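Local structure of SusD homolog (Bacteroides thetaiotaomicron VPI-5482, 3IV0) at residues 239-250 with 393-401; 375-385 with 406-415. The protein belongs to the SusD family of outer-membrane proteins and probably binds glycans at the cell surface, although its own ligand is not known. All blocks are in the same frame, centred on the assembly; numbering follows the deposited sequence. Where two conformers were deposited one is given.

Contact 1: residues 239-250 with 393-401; sequences ERNNGAYSLLDI and NRVRNRAHA
Residues 239-250 run as an irregular chain past the last turns of helix 385-398 and the loop that leaves it, closest where the CA atoms of Ile250 and Ala399 stand 6.0 Å apart; the helix ends in a Schellman motif, with His400 at positive phi. Two arginines one helical turn apart, Arg394 and Arg398, show how the end of a helix can hold an irregular loop. Arg398 does most of the work. Its CG lies anti to the backbone N (chi1 -172°), and bends at chi2 and chi3 fold the chain over the loop. NH1 then reaches the O of Leu248 at 2.8 Å, nearly straight at 164°, within the guanidinium plane and on a carbonyl lone pair. The same NH1 also forms a salt bridge with Glu263, while NH2 pairs with Glu422, so several partners fix the rotation of the group. Ile250 crosses this side chain at about a right angle, its CD1 3.8 Å from CD of Arg398. A water accepts from Ile250 N and donates to Arg398 O. Leu247 drops CD1 onto the helix backbone, 3.5 Å from Arg394 O. At the far end, Arg394 NH1 bonds to Glu239 OE1 at 2.9 Å in a salt bridge; the carboxylate is met from above its plane, and the two flat groups are turned 47° apart. Tyr367 OH bonds to Glu239 OE2 and to Arg394 NH2. Helix 367-381 thus backs the salt bridge, helix 318-323 packs against Ile250, and helix 253-258 meets both Leu248 and Arg398.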
loop_
_atom_site.group_PDB
_atom_site.type_symbol
_atom_site.label_atom_id
_atom_site.label_comp_id
_atom_site.label_asym_id
_atom_site.label_seq_id
_atom_site.Cartn_x
_atom_site.Cartn_y
_atom_site.Cartn_z
ATOM N N GLU A 239 11.611 -16.510 -1.607
ATOM C CA GLU A 239 11.270 -17.922 -1.583
ATOM C C GLU A 239 12.271 -18.767 -0.811
ATOM O O GLU A 239 12.128 -19.993 -0.755
ATOM C CB GLU A 239 11.095 -18.428 -3.006
ATOM C CG GLU A 239 9.814 -17.893 -3.642
ATOM C CD GLU A 239 8.599 -18.251 -2.811
ATOM O OE1 GLU A 239 8.058 -19.368 -2.973
ATOM O OE2 GLU A 239 8.210 -17.441 -1.953
ATOM N N ARG A 240 13.240 -18.136 -0.180
ATOM C CA ARG A 240 14.122 -18.803 0.797
ATOM C C ARG A 240 13.608 -18.662 2.242
ATOM O O ARG A 240 14.297 -18.996 3.223
ATOM C CB ARG A 240 15.542 -18.231 0.691
ATOM C CG ARG A 240 16.180 -18.502 -0.656
ATOM C CD ARG A 240 17.589 -17.956 -0.802
ATOM N NE ARG A 240 18.003 -18.199 -2.176
ATOM C CZ ARG A 240 18.249 -17.272 -3.094
ATOM N NH1 ARG A 240 18.250 -15.964 -2.818
ATOM N NH2 ARG A 240 18.575 -17.679 -4.308
ATOM N N ASN A 241 12.377 -18.212 2.397
ATOM C CA ASN A 241 11.820 -17.976 3.732
ATOM C C ASN A 241 11.540 -19.254 4.546
ATOM O O ASN A 241 11.209 -19.174 5.728
ATOM C CB ASN A 241 10.540 -17.136 3.621
ATOM C CG ASN A 241 9.359 -17.916 3.111
ATOM O OD1 ASN A 241 8.730 -18.649 3.896
ATOM N ND2 ASN A 241 8.985 -17.751 1.840
ATOM N N ASN A 242 11.623 -20.410 3.897
ATOM C CA ASN A 242 11.562 -21.730 4.559
ATOM C C ASN A 242 10.315 -21.931 5.390
ATOM O O ASN A 242 10.389 -22.473 6.508
ATOM C CB ASN A 242 12.794 -22.040 5.409
ATOM C CG ASN A 242 12.978 -23.557 5.618
ATOM O OD1 ASN A 242 12.495 -24.368 4.819
ATOM N ND2 ASN A 242 13.664 -23.934 6.686
ATOM N N GLY A 243 9.178 -21.536 4.837
ATOM C CA GLY A 243 7.890 -21.788 5.462
ATOM C C GLY A 243 7.396 -20.719 6.420
ATOM O O GLY A 243 6.302 -20.862 6.981
ATOM N N ALA A 244 8.155 -19.641 6.611
ATOM C CA ALA A 244 7.703 -18.519 7.420
ATOM C C ALA A 244 6.435 -17.896 6.848
ATOM O O ALA A 244 5.559 -17.455 7.608
ATOM C CB ALA A 244 8.772 -17.485 7.529
ATOM N N TYR A 245 6.367 -17.841 5.521
ATOM C CA TYR A 245 5.239 -17.256 4.841
ATOM C C TYR A 245 4.432 -18.329 4.142
ATOM O O TYR A 245 4.971 -19.275 3.586
ATOM C CB TYR A 245 5.700 -16.217 3.805
ATOM C CG TYR A 245 6.670 -15.195 4.351
ATOM C CD1 TYR A 245 6.506 -14.640 5.615
ATOM C CD2 TYR A 245 7.747 -14.779 3.603
ATOM C CE1 TYR A 245 7.414 -13.733 6.121
ATOM C CE2 TYR A 245 8.662 -13.856 4.104
ATOM C CZ TYR A 245 8.493 -13.346 5.369
ATOM O OH TYR A 245 9.439 -12.443 5.832
ATOM N N SER A 246 3.124 -18.155 4.128
ATOM C CA SER A 246 2.265 -19.057 3.384
ATOM C C SER A 246 1.010 -18.331 2.935
ATOM O O SER A 246 0.669 -17.262 3.454
ATOM C CB SER A 246 1.931 -20.290 4.199
ATOM O OG SER A 246 1.371 -19.906 5.403
ATOM N N LEU A 247 0.340 -18.900 1.954
ATOM C CA LEU A 247 -0.972 -18.437 1.550
ATOM C C LEU A 247 -2.054 -19.129 2.378
ATOM O O LEU A 247 -2.168 -20.359 2.321
ATOM C CB LEU A 247 -1.184 -18.739 0.077
ATOM C CG LEU A 247 -0.252 -18.040 -0.909
ATOM C CD1 LEU A 247 -0.651 -18.420 -2.350
ATOM C CD2 LEU A 247 -0.267 -16.562 -0.729
ATOM N N LEU A 248 -2.845 -18.393 3.130
ATOM C CA LEU A 248 -3.908 -19.033 3.914
ATOM C C LEU A 248 -5.043 -19.510 3.020
ATOM O O LEU A 248 -5.256 -19.027 1.899
ATOM C CB LEU A 248 -4.471 -18.058 4.939
ATOM C CG LEU A 248 -3.706 -17.937 6.269
ATOM C CD1 LEU A 248 -2.290 -17.353 6.133
ATOM C CD2 LEU A 248 -4.545 -17.110 7.292
ATOM N N ASP A 249 -5.779 -20.500 3.494
ATOM C CA ASP A 249 -6.976 -20.920 2.783
ATOM C C ASP A 249 -7.889 -19.737 2.561
ATOM O O ASP A 249 -8.006 -18.862 3.403
ATOM C CB ASP A 249 -7.716 -22.001 3.572
ATOM C CG ASP A 249 -7.014 -23.339 3.535
ATOM O OD1 ASP A 249 -6.005 -23.472 2.819
ATOM O OD2 ASP A 249 -7.483 -24.271 4.231
ATOM N N ILE A 250 -8.542 -19.698 1.409
ATOM C CA ILE A 250 -9.421 -18.595 1.093
ATOM C C ILE A 250 -10.586 -18.460 2.059
ATOM O O ILE A 250 -11.071 -17.355 2.297
ATOM C CB ILE A 250 -9.888 -18.663 -0.382
ATOM C CG1 ILE A 250 -10.466 -17.315 -0.845
ATOM C CG2 ILE A 250 -10.874 -19.828 -0.593
ATOM C CD1 ILE A 250 -9.418 -16.176 -1.058
ATOM N N ASN A 393 -0.188 -19.250 -10.493
ATOM C CA ASN A 393 -1.125 -20.322 -10.149
ATOM C C ASN A 393 -1.190 -20.664 -8.681
ATOM O O ASN A 393 -2.174 -21.222 -8.218
ATOM C CB ASN A 393 -0.846 -21.540 -11.024
ATOM C CG ASN A 393 -1.338 -21.343 -12.426
ATOM O OD1 ASN A 393 -2.321 -20.646 -12.647
ATOM N ND2 ASN A 393 -0.672 -21.971 -13.414
ATOM N N ARG A 394 -0.182 -20.297 -7.916
ATOM C CA ARG A 394 -0.324 -20.437 -6.472
ATOM C C ARG A 394 -1.452 -19.572 -5.940
ATOM O O ARG A 394 -2.218 -19.999 -5.078
ATOM C CB ARG A 394 0.986 -20.127 -5.778
ATOM C CG ARG A 394 2.014 -21.253 -5.996
ATOM C CD ARG A 394 3.357 -20.906 -5.504
ATOM N NE ARG A 394 3.378 -20.729 -4.067
ATOM C CZ ARG A 394 4.429 -20.213 -3.432
ATOM N NH1 ARG A 394 5.486 -19.873 -4.132
ATOM N NH2 ARG A 394 4.408 -20.058 -2.126
ATOM N N VAL A 395 -1.587 -18.385 -6.505
ATOM C CA VAL A 395 -2.658 -17.479 -6.126
ATOM C C VAL A 395 -3.999 -17.932 -6.724
ATOM O O VAL A 395 -5.010 -17.938 -6.023
ATOM C CB VAL A 395 -2.311 -16.045 -6.517
ATOM C CG1 VAL A 395 -3.466 -15.092 -6.191
ATOM C CG2 VAL A 395 -0.995 -15.614 -5.793
ATOM N N ARG A 396 -3.969 -18.343 -7.990
ATOM C CA ARG A 396 -5.189 -18.852 -8.627
ATOM C C ARG A 396 -5.716 -20.062 -7.864
ATOM O O ARG A 396 -6.907 -20.171 -7.603
ATOM C CB ARG A 396 -4.918 -19.271 -10.063
ATOM C CG ARG A 396 -4.426 -18.210 -11.014
ATOM C CD ARG A 396 -5.510 -17.268 -11.422
ATOM N NE ARG A 396 -6.506 -17.939 -12.279
ATOM C CZ ARG A 396 -7.558 -17.322 -12.791
ATOM N NH1 ARG A 396 -7.837 -16.060 -12.505
ATOM N NH2 ARG A 396 -8.405 -17.999 -13.555
ATOM N N ASN A 397 -4.829 -20.995 -7.534
ATOM C CA ASN A 397 -5.252 -22.214 -6.851
ATOM C C ASN A 397 -5.826 -21.909 -5.468
ATOM O O ASN A 397 -6.812 -22.508 -5.055
ATOM C CB ASN A 397 -4.128 -23.238 -6.751
ATOM C CG ASN A 397 -3.853 -23.987 -8.061
ATOM O OD1 ASN A 397 -2.694 -24.298 -8.374
ATOM N ND2 ASN A 397 -4.894 -24.311 -8.800
ATOM N N ARG A 398 -5.247 -20.950 -4.747
ATOM C CA ARG A 398 -5.784 -20.607 -3.438
ATOM C C ARG A 398 -7.212 -20.070 -3.565
ATOM O O ARG A 398 -8.050 -20.340 -2.700
ATOM C CB ARG A 398 -4.853 -19.601 -2.716
ATOM C CG ARG A 398 -5.252 -19.357 -1.297
ATOM C CD ARG A 398 -6.139 -18.172 -1.084
ATOM N NE ARG A 398 -5.453 -16.914 -1.386
ATOM C CZ ARG A 398 -4.601 -16.297 -0.580
ATOM N NH1 ARG A 398 -4.295 -16.789 0.602
ATOM N NH2 ARG A 398 -4.039 -15.176 -0.975
ATOM N N ALA A 399 -7.490 -19.344 -4.639
ATOM C CA ALA A 399 -8.834 -18.812 -4.908
ATOM C C ALA A 399 -9.780 -19.822 -5.559
ATOM O O ALA A 399 -10.914 -19.470 -5.876
ATOM C CB ALA A 399 -8.699 -17.583 -5.778
ATOM N N HIS A 400 -9.313 -21.041 -5.817
ATOM C CA HIS A 400 -10.099 -22.031 -6.538
ATOM C C HIS A 400 -10.539 -21.461 -7.895
ATOM O O HIS A 400 -11.671 -21.679 -8.345
ATOM C CB HIS A 400 -11.276 -22.541 -5.677
ATOM C CG HIS A 400 -10.858 -23.011 -4.328
ATOM N ND1 HIS A 400 -9.882 -23.966 -4.145
ATOM C CD2 HIS A 400 -11.273 -22.654 -3.092
ATOM C CE1 HIS A 400 -9.720 -24.180 -2.850
ATOM N NE2 HIS A 400 -10.552 -23.398 -2.192
ATOM N N ALA A 401 -9.630 -20.766 -8.569
ATOM C CA ALA A 401 -9.790 -20.352 -9.928
ATOM C C ALA A 401 -8.970 -21.234 -10.855
ATOM O O ALA A 401 -8.047 -21.931 -10.420
ATOM C CB ALA A 401 -9.383 -18.868 -10.076
HETATM O O HOH W 1 1.933 -20.834 0.169
HETATM O O HOH W 2 -7.835 -21.853 -0.450
#

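Contact 2: residues 375-385 with 406-415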
loop_
_atom_site.group_PDB
_atom_site.type_symbol
_atom_site.label_atom_id
_atom_site.label_comp_id
_atom_site.label_asym_id
_atom_site.label_seq_id
_atom_site.Cartn_x
_atom_site.Cartn_y
_atom_site.Cartn_z
ATOM N N ALA A 375 6.030 -12.850 -10.377
ATOM C CA ALA A 375 5.521 -13.319 -11.659
ATOM C C ALA A 375 5.539 -12.209 -12.704
ATOM O O ALA A 375 5.897 -12.449 -13.866
ATOM C CB ALA A 375 4.114 -13.853 -11.504
ATOM N N GLU A 376 5.093 -11.005 -12.352
ATOM C CA GLU A 376 5.051 -9.906 -13.280
ATOM C C GLU A 376 6.424 -9.630 -13.865
ATOM O O GLU A 376 6.564 -9.415 -15.074
ATOM C CB GLU A 376 4.548 -8.665 -12.538
ATOM C CG GLU A 376 4.580 -7.402 -13.344
ATOM C CD GLU A 376 4.082 -6.197 -12.591
ATOM O OE1 GLU A 376 3.344 -6.374 -11.620
ATOM O OE2 GLU A 376 4.433 -5.066 -13.012
ATOM N N ALA A 377 7.454 -9.589 -13.033
ATOM C CA ALA A 377 8.811 -9.291 -13.474
ATOM C C ALA A 377 9.316 -10.388 -14.385
ATOM O O ALA A 377 9.934 -10.115 -15.417
ATOM C CB ALA A 377 9.779 -9.070 -12.271
ATOM N N LEU A 378 9.091 -11.626 -14.011
ATOM C CA LEU A 378 9.505 -12.751 -14.873
ATOM C C LEU A 378 8.823 -12.653 -16.214
ATOM O O LEU A 378 9.476 -12.819 -17.271
ATOM C CB LEU A 378 9.137 -14.077 -14.249
ATOM C CG LEU A 378 10.067 -14.556 -13.166
ATOM C CD1 LEU A 378 9.430 -15.760 -12.479
ATOM C CD2 LEU A 378 11.437 -14.912 -13.773
ATOM N N ALA A 379 7.509 -12.418 -16.221
ATOM C CA ALA A 379 6.794 -12.349 -17.465
ATOM C C ALA A 379 7.294 -11.200 -18.336
ATOM O O ALA A 379 7.421 -11.325 -19.561
ATOM C CB ALA A 379 5.296 -12.258 -17.218
ATOM N N ALA A 380 7.702 -10.101 -17.721
ATOM C CA ALA A 380 8.128 -8.924 -18.487
ATOM C C ALA A 380 9.477 -9.201 -19.100
ATOM O O ALA A 380 9.740 -8.764 -20.231
ATOM C CB ALA A 380 8.186 -7.666 -17.560
ATOM N N LEU A 381 10.305 -9.965 -18.436
ATOM C CA LEU A 381 11.610 -10.321 -18.963
ATOM C C LEU A 381 11.515 -11.364 -20.059
ATOM O O LEU A 381 12.367 -11.378 -20.946
ATOM C CB LEU A 381 12.523 -10.820 -17.875
ATOM C CG LEU A 381 12.991 -9.711 -16.910
ATOM C CD1 LEU A 381 13.580 -10.330 -15.646
ATOM C CD2 LEU A 381 14.001 -8.706 -17.559
ATOM N N GLY A 382 10.520 -12.244 -19.970
ATOM C CA GLY A 382 10.229 -13.236 -21.016
ATOM C C GLY A 382 11.172 -14.416 -20.943
ATOM O O GLY A 382 11.220 -15.238 -21.881
ATOM N N THR A 383 11.894 -14.530 -19.844
ATOM C CA THR A 383 12.941 -15.512 -19.684
ATOM C C THR A 383 12.447 -16.827 -19.081
ATOM O O THR A 383 13.141 -17.823 -19.149
ATOM C CB THR A 383 14.058 -14.952 -18.792
ATOM O OG1 THR A 383 13.486 -14.437 -17.592
ATOM C CG2 THR A 383 14.800 -13.831 -19.487
ATOM N N ASN A 384 11.260 -16.843 -18.474
ATOM C CA ASN A 384 10.799 -18.052 -17.819
ATOM C C ASN A 384 9.308 -17.968 -17.547
ATOM O O ASN A 384 8.867 -17.837 -16.397
ATOM C CB ASN A 384 11.568 -18.239 -16.505
ATOM C CG ASN A 384 11.421 -19.614 -15.908
ATOM O OD1 ASN A 384 10.576 -20.402 -16.316
ATOM N ND2 ASN A 384 12.226 -19.887 -14.867
ATOM N N ASP A 385 8.532 -18.086 -18.617
ATOM C CA ASP A 385 7.076 -17.919 -18.534
ATOM C C ASP A 385 6.478 -19.060 -17.773
ATOM O O ASP A 385 5.457 -18.906 -17.097
ATOM C CB ASP A 385 6.402 -17.816 -19.919
ATOM C CG ASP A 385 6.494 -16.415 -20.548
ATOM O OD1 ASP A 385 6.941 -15.445 -19.893
ATOM O OD2 ASP A 385 6.132 -16.246 -21.736
ATOM N N THR A 406 -0.186 -19.937 -20.131
ATOM C CA THR A 406 -0.030 -19.046 -21.242
ATOM C C THR A 406 1.292 -18.324 -21.144
ATOM O O THR A 406 2.145 -18.689 -20.355
ATOM C CB THR A 406 -1.259 -18.112 -21.402
ATOM O OG1 THR A 406 -1.188 -17.495 -22.696
ATOM C CG2 THR A 406 -1.366 -17.102 -20.270
ATOM N N SER A 407 1.498 -17.346 -21.997
ATOM C CA SER A 407 2.781 -16.748 -22.171
ATOM C C SER A 407 2.610 -15.325 -22.706
ATOM O O SER A 407 1.508 -14.902 -23.055
ATOM C CB SER A 407 3.565 -17.620 -23.173
ATOM O OG SER A 407 2.965 -17.575 -24.485
ATOM N N GLY A 408 3.707 -14.615 -22.783
ATOM C CA GLY A 408 3.724 -13.357 -23.509
ATOM C C GLY A 408 2.690 -12.372 -23.018
ATOM O O GLY A 408 2.441 -12.252 -21.805
ATOM N N SER A 409 2.109 -11.635 -23.940
ATOM C CA SER A 409 1.179 -10.589 -23.562
ATOM C C SER A 409 -0.010 -11.125 -22.797
ATOM O O SER A 409 -0.479 -10.470 -21.850
ATOM C CB SER A 409 0.742 -9.820 -24.799
ATOM O OG SER A 409 1.879 -9.168 -25.320
ATOM N N GLU A 410 -0.520 -12.295 -23.151
ATOM C CA GLU A 410 -1.650 -12.848 -22.440
ATOM C C GLU A 410 -1.294 -13.115 -20.975
ATOM O O GLU A 410 -2.115 -12.896 -20.078
ATOM C CB GLU A 410 -2.135 -14.135 -23.116
ATOM C CG GLU A 410 -3.439 -14.635 -22.593
ATOM C CD GLU A 410 -4.062 -15.749 -23.424
ATOM O OE1 GLU A 410 -3.330 -16.603 -23.976
ATOM O OE2 GLU A 410 -5.313 -15.772 -23.513
ATOM N N LEU A 411 -0.074 -13.568 -20.737
ATOM C CA LEU A 411 0.401 -13.858 -19.378
ATOM C C LEU A 411 0.580 -12.550 -18.602
ATOM O O LEU A 411 0.159 -12.444 -17.442
ATOM C CB LEU A 411 1.681 -14.701 -19.405
ATOM C CG LEU A 411 2.293 -14.996 -18.029
ATOM C CD1 LEU A 411 1.253 -15.683 -17.131
ATOM C CD2 LEU A 411 3.572 -15.786 -18.245
HETATM N N MSE A 412 1.164 -11.539 -19.204
HETATM C CA MSE A 412 1.323 -10.257 -18.539
HETATM C C MSE A 412 -0.033 -9.683 -18.154
HETATM O O MSE A 412 -0.227 -9.214 -17.003
HETATM C CB MSE A 412 2.056 -9.295 -19.463
HETATM C CG MSE A 412 3.483 -9.717 -19.746
HETATM SE SE MSE A 412 4.472 -8.521 -20.822
HETATM C CE MSE A 412 5.531 -9.816 -21.929
ATOM N N ASP A 413 -1.010 -9.759 -19.039
ATOM C CA ASP A 413 -2.352 -9.308 -18.732
ATOM C C ASP A 413 -2.933 -10.123 -17.597
ATOM O O ASP A 413 -3.566 -9.589 -16.685
ATOM C CB ASP A 413 -3.303 -9.408 -19.948
ATOM C CG ASP A 413 -3.111 -8.315 -20.967
ATOM O OD1 ASP A 413 -2.286 -7.412 -20.766
ATOM O OD2 ASP A 413 -3.810 -8.401 -22.005
ATOM N N ALA A 414 -2.789 -11.445 -17.635
ATOM C CA ALA A 414 -3.357 -12.291 -16.588
ATOM C C ALA A 414 -2.840 -11.893 -15.208
ATOM O O ALA A 414 -3.575 -11.928 -14.237
ATOM C CB ALA A 414 -3.060 -13.803 -16.861
ATOM N N ILE A 415 -1.557 -11.607 -15.124
ATOM C CA ILE A 415 -0.969 -11.253 -13.842
ATOM C C ILE A 415 -1.494 -9.881 -13.371
ATOM O O ILE A 415 -1.832 -9.740 -12.183
ATOM C CB ILE A 415 0.557 -11.273 -13.930
ATOM C CG1 ILE A 415 1.078 -12.695 -14.196
ATOM C CG2 ILE A 415 1.185 -10.676 -12.643
ATOM C CD1 ILE A 415 2.517 -12.746 -14.738
#
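Apolar packing, centred on Ala379 and Ile415, carries most of the contact, between two nearly antiparallel helices. The axes of 375-381 and 408-415 approach to 9.3 Å with 162° between their directions, and the small side chains of one helix accommodate the branched ones of the other. Ile415 CD1 reaches between two alanines one turn apart, 3.8 Å from CB of Ala375 and equally near CB of Ala379. Its other branch, CG2, which lies anti to the backbone N, sits alongside CB of Glu376 at 3.9 Å. The same alanine methyl of Ala379 is also met by CG of Met412 and by CD2 of Leu411. Met412, a selenomethionine, turns at chi3 (-142°) and brings CE to 3.4 Å from Ala379 O, at the more exposed margin of the interface.

The polar part lies past Gly382, which leaves the helix with positive phi, at Asp385, the first residue of helix 385-398. Asp385 OD2 accepts a hydrogen bond from Gly408 N at 3.1 Å, the N-H coming from above the carboxylate plane. This acid thus receives a backbone N-H near the N-terminal end of the partner helix, whose dipole may help to stabilise its negative charge. Leu411 lies alongside the acid and runs the other way, its CD2 3.8 Å from Asp385 OD1.

Helix 385-398, which lays Ala388 and Cys389 against Leu411, and the loop after it lead from one segment to the other, consistent with the TPR-like helical part of SusD proteins. Behind 375-381, helix 224-238 covers Ala377 and Leu381, while Glu376 forms a salt bridge with Arg435 of helix 429-436.

How the contacts relate
Three helices consecutive in the chain, 367-381, 385-398 and 408-422, tie the two contacts together, and the segments of the two contacts alternate along the sequence. The centres of contact 1 and contact 2 lie about 19 Å apart; their nearest atoms are about 6 Å apart and do not touch. Helix 385-398 is the common element: Asp385 at its start belongs to contact 2, whereas its last turns carry contact 1. Helix 408-422 likewise serves both, through Leu411 in the one and Glu422, a partner of Arg398, in the other. A 1,2-ethanediol, probably from the crystallisation liquor, lies about 3 Å from the side chain of Arg394 and establishes no binding site.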